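Local coordinates for dihydropyrimidinase (Brevibacillus agri, PDB 3SFW), which catalyses the reversible hydrolytic ring opening of dihydropyrimidines such as dihydrouracil, most likely at its two-zinc centre, at residues 240-243 / 244-247; 296-299 / 300-303. All blocks are in the same frame, centred on the assembly; numbering follows the deposited sequence.

Contact 1. Residues 240-243 / 244-247; sequences VSCA and DAVR. With ACT (acetate ion), chain C.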
loop_
_atom_site.group_PDB
_atom_site.type_symbol
_atom_site.label_atom_id
_atom_site.label_comp_id
_atom_site.label_asym_id
_atom_site.label_seq_id
_atom_site.Cartn_x
_atom_site.Cartn_y
_atom_site.Cartn_z
ATOM N N VAL A 240 10.265 7.086 16.427
ATOM C CA VAL A 240 10.175 6.551 15.048
ATOM C C VAL A 240 11.361 7.140 14.229
ATOM O O VAL A 240 11.559 8.365 14.221
ATOM C CB VAL A 240 8.804 6.949 14.404
ATOM C CG1 VAL A 240 8.736 6.506 12.914
ATOM C CG2 VAL A 240 7.667 6.308 15.185
ATOM N N SER A 241 12.224 6.273 13.657
ATOM C CA SER A 241 13.453 6.812 13.043
ATOM C C SER A 241 13.500 6.634 11.544
ATOM O O SER A 241 14.415 7.149 10.873
ATOM C CB SER A 241 14.705 6.148 13.662
ATOM O OG SER A 241 14.843 4.795 13.228
ATOM N N CYS A 242 12.614 5.806 11.006
ATOM C CA CYS A 242 12.788 5.375 9.616
ATOM C C CYS A 242 11.507 5.257 8.840
ATOM O O CYS A 242 10.398 5.152 9.406
ATOM C CB CYS A 242 13.547 4.056 9.526
ATOM S SG CYS A 242 12.677 2.622 10.218
ATOM N N ALA A 243 11.655 5.354 7.521
ATOM C CA ALA A 243 10.503 5.321 6.616
ATOM C C ALA A 243 9.713 4.030 6.731
ATOM O O ALA A 243 8.474 4.063 6.687
ATOM C CB ALA A 243 10.965 5.549 5.126
ATOM N N ASP A 244 10.388 2.912 6.997
ATOM C CA ASP A 244 9.692 1.626 7.133
ATOM C C ASP A 244 8.623 1.747 8.239
ATOM O O ASP A 244 7.478 1.336 8.051
ATOM C CB ASP A 244 10.716 0.557 7.507
ATOM C CG ASP A 244 10.160 -0.857 7.436
ATOM O OD1 ASP A 244 10.951 -1.753 7.069
ATOM O OD2 ASP A 244 8.980 -1.111 7.792
ATOM N N ALA A 245 9.009 2.338 9.364
ATOM C CA ALA A 245 8.085 2.506 10.484
ATOM C C ALA A 245 7.017 3.556 10.184
ATOM O O ALA A 245 5.817 3.349 10.505
ATOM C CB ALA A 245 8.827 2.841 11.749
ATOM N N VAL A 246 7.423 4.663 9.567
ATOM C CA VAL A 246 6.434 5.688 9.184
ATOM C C VAL A 246 5.329 5.098 8.305
ATOM O O VAL A 246 4.145 5.314 8.550
ATOM C CB VAL A 246 7.101 6.855 8.422
ATOM C CG1 VAL A 246 6.015 7.781 7.850
ATOM C CG2 VAL A 246 8.053 7.678 9.368
ATOM N N ARG A 247 5.714 4.308 7.302
ATOM C CA ARG A 247 4.715 3.709 6.391
ATOM C C ARG A 247 3.687 2.862 7.149
ATOM O O ARG A 247 2.512 2.863 6.814
ATOM C CB ARG A 247 5.420 2.803 5.333
ATOM C CG ARG A 247 6.282 3.619 4.404
ATOM C CD ARG A 247 7.301 2.736 3.662
ATOM N NE ARG A 247 8.273 3.566 2.966
ATOM C CZ ARG A 247 9.441 3.116 2.513
ATOM N NH1 ARG A 247 9.767 1.844 2.700
ATOM N NH2 ARG A 247 10.283 3.932 1.893
HETATM C C ACT C . 8.391 7.145 1.982
HETATM O O ACT C . 9.495 6.815 1.486
HETATM O OXT ACT C . 7.831 8.260 1.640
HETATM C CH3 ACT C . 7.800 6.251 2.953
#
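Val240 reaches across to Ala245 and Val246 with a single methyl, CG1, which lies 3.8 Å from Ala245 CB and the same 3.8 Å from Val246 CG2. With CG1 opposite the backbone N (chi1 175°), this branch turns into the first turn of the helix, and the valines meet at about a right angle. Cys242 occupies the N-cap position. Its carbonyl O accepts Val246 N at 3.0 Å, while Cys242 SG packs 4.1 Å from Ala245 CB. One residue further on, Ala243 O takes Arg247 N at 2.8 Å. The stretch is the turn from strand 234-237 into helix 243-254, a beta-to-alpha connection of the TIM-barrel fold of amidohydrolases, and it starts directly after the zinc ligand His239. Arg247 stays close to the same turn along its whole length. CB, CG and CD all line the Ala243 carbonyl, and Arg247 CG, beside the backbone N (chi1 -66°), comes within 3.2 Å of Ala243 O. From CG to NE the chain is extended, which carries the guanidinium back along the helix over Ala243. There the Ala243 methyl lies over one face, off toward the rim, with Ala243 CB 3.7 Å from Arg247 NH2. At the tip, Arg247 NH2 donates an almost straight hydrogen bond to acetate O (3.0 Å, 178°), although the acetate methyl is modelled too near NE for its exact placement to be trusted. Glu254 of the second subunit packs against Val246 and Arg247, and the carboxylate of Asp244 forms a salt bridge with Arg248.

Contact 2. Residues 296-299 / 300-303; sequences NQDV and LWSA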
loop_
_atom_site.group_PDB
_atom_site.type_symbol
_atom_site.label_atom_id
_atom_site.label_comp_id
_atom_site.label_asym_id
_atom_site.label_seq_id
_atom_site.Cartn_x
_atom_site.Cartn_y
_atom_site.Cartn_z
ATOM N N ASN A 296 16.019 9.045 5.132
ATOM C CA ASN A 296 14.912 8.847 6.082
ATOM C C ASN A 296 14.424 10.147 6.710
ATOM O O ASN A 296 13.255 10.243 7.106
ATOM C CB ASN A 296 15.259 7.825 7.174
ATOM C CG ASN A 296 15.314 6.434 6.644
ATOM O OD1 ASN A 296 14.277 5.767 6.504
ATOM N ND2 ASN A 296 16.528 5.986 6.249
ATOM N N GLN A 297 15.319 11.142 6.834
ATOM C CA GLN A 297 14.976 12.376 7.578
ATOM C C GLN A 297 13.782 13.026 6.912
ATOM O O GLN A 297 12.850 13.490 7.601
ATOM C CB GLN A 297 16.141 13.364 7.550
ATOM C CG GLN A 297 17.369 12.827 8.333
ATOM C CD GLN A 297 18.576 13.701 8.144
ATOM O OE1 GLN A 297 18.569 14.627 7.306
ATOM N NE2 GLN A 297 19.624 13.443 8.933
ATOM N N ASP A 298 13.833 13.163 5.580
ATOM C CA ASP A 298 12.727 13.903 4.940
ATOM C C ASP A 298 11.378 13.192 5.043
ATOM O O ASP A 298 10.315 13.853 5.045
ATOM C CB ASP A 298 13.036 14.331 3.498
ATOM C CG ASP A 298 13.826 15.664 3.441
ATOM O OD1 ASP A 298 14.541 15.852 2.440
ATOM O OD2 ASP A 298 13.764 16.507 4.395
ATOM N N VAL A 299 11.420 11.863 5.080
ATOM C CA VAL A 299 10.194 11.093 5.320
ATOM C C VAL A 299 9.635 11.406 6.732
ATOM O O VAL A 299 8.424 11.585 6.896
ATOM C CB VAL A 299 10.431 9.595 5.144
ATOM C CG1 VAL A 299 9.084 8.793 5.339
ATOM C CG2 VAL A 299 10.979 9.275 3.702
ATOM N N LEU A 300 10.513 11.497 7.735
ATOM C CA LEU A 300 10.069 11.957 9.092
ATOM C C LEU A 300 9.473 13.393 9.096
ATOM O O LEU A 300 8.402 13.650 9.690
ATOM C CB LEU A 300 11.227 11.880 10.107
ATOM C CG LEU A 300 11.778 10.469 10.321
ATOM C CD1 LEU A 300 13.049 10.575 11.155
ATOM C CD2 LEU A 300 10.768 9.522 11.021
ATOM N N TRP A 301 10.131 14.316 8.400
ATOM C CA TRP A 301 9.635 15.678 8.340
ATOM C C TRP A 301 8.287 15.697 7.652
ATOM O O TRP A 301 7.380 16.365 8.132
ATOM C CB TRP A 301 10.594 16.598 7.543
ATOM C CG TRP A 301 11.842 17.085 8.335
ATOM C CD1 TRP A 301 13.178 16.866 8.009
ATOM C CD2 TRP A 301 11.841 17.926 9.467
ATOM N NE1 TRP A 301 13.993 17.527 8.906
ATOM C CE2 TRP A 301 13.193 18.175 9.822
ATOM C CE3 TRP A 301 10.819 18.521 10.238
ATOM C CZ2 TRP A 301 13.538 19.005 10.874
ATOM C CZ3 TRP A 301 11.179 19.296 11.312
ATOM C CH2 TRP A 301 12.514 19.556 11.608
ATOM N N SER A 302 8.166 14.959 6.550
ATOM C CA SER A 302 6.856 14.842 5.832
ATOM C C SER A 302 5.768 14.317 6.768
ATOM O O SER A 302 4.617 14.738 6.704
ATOM C CB SER A 302 6.981 13.870 4.657
ATOM O OG SER A 302 7.687 14.463 3.598
ATOM N N ALA A 303 6.125 13.336 7.593
ATOM C CA ALA A 303 5.136 12.689 8.451
ATOM C C ALA A 303 4.676 13.678 9.520
ATOM O O ALA A 303 3.502 13.694 9.897
ATOM C CB ALA A 303 5.762 11.404 9.117
HETATM O O HOH W 1 16.769 17.285 7.912
#
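Asn296 O accepts Leu300 N at 3.1 Å and Gln297 O accepts Trp301 N at 3.0 Å, opening a run of four i-to-i+4 bonds in helix 295-305. Asp298 O to Ser302 N follows at 2.8 Å, and the last, from Ala303 N to Val299 O, is more bent, with an N-H...O angle of 143°. In line with the family, this helix is an element of the amidohydrolase barrel. With CG beside its backbone N (chi1 -61°), Leu300 brings CG to 3.5 Å from Asn296 O; its side chain packs against Tyr267 and Leu268, and against Val246 of helix 243-254. The Val299 side chain touches Ala243 and Val246 of that same helix and also meets Glu254 of the second subunit. Trp301 touches Leu268 and, on helix 345-354, Leu349 and Glu352. Trp301 CD1 approaches Gln297 O to 3.4 Å and Asp298 OD2 to 3.7 Å, both obliquely, and the carboxylate is inclined 51° to the indole. A water in the plane of the ring accepts from Trp301 NE1 at 3.0 Å. The same water lies 3.3 Å from Gln297 OE1, an oxygen that Lys294 NZ also donates to. The exposed Asp298 forms a long, weak ion pair with Lys358, which would hold its OD2 loosely beside the indole. The buried indole N-H, by contrast, is satisfied through solvent, and the water links polar groups of Gln297 and Trp301, one helical turn apart.

Overall arrangement
Contact 1 covers the loop entering helix 243-254 and its first turn; contact 2 lies within helix 295-305, and their centres are 8 Å apart. A probable hydrogen bond joins them: Asn296 OD1 lies 2.8 Å from Ala243 N at the start of the earlier helix. Alongside it, Leu300 CD2 packs on Val246 CG2 (3.7 Å) and also against the Val240 carbonyl O (3.5 Å). Toward the active site, the Val240 side chain is about 11 Å from a bound zinc ion, and the residue before it, His239, is a zinc ligand. Glu254 of the second subunit touches both contacts, and the acetate modelled beside Arg247, probably from the crystallisation liquor and placed uncertainly, is about 4 Å from the Val299 side chain.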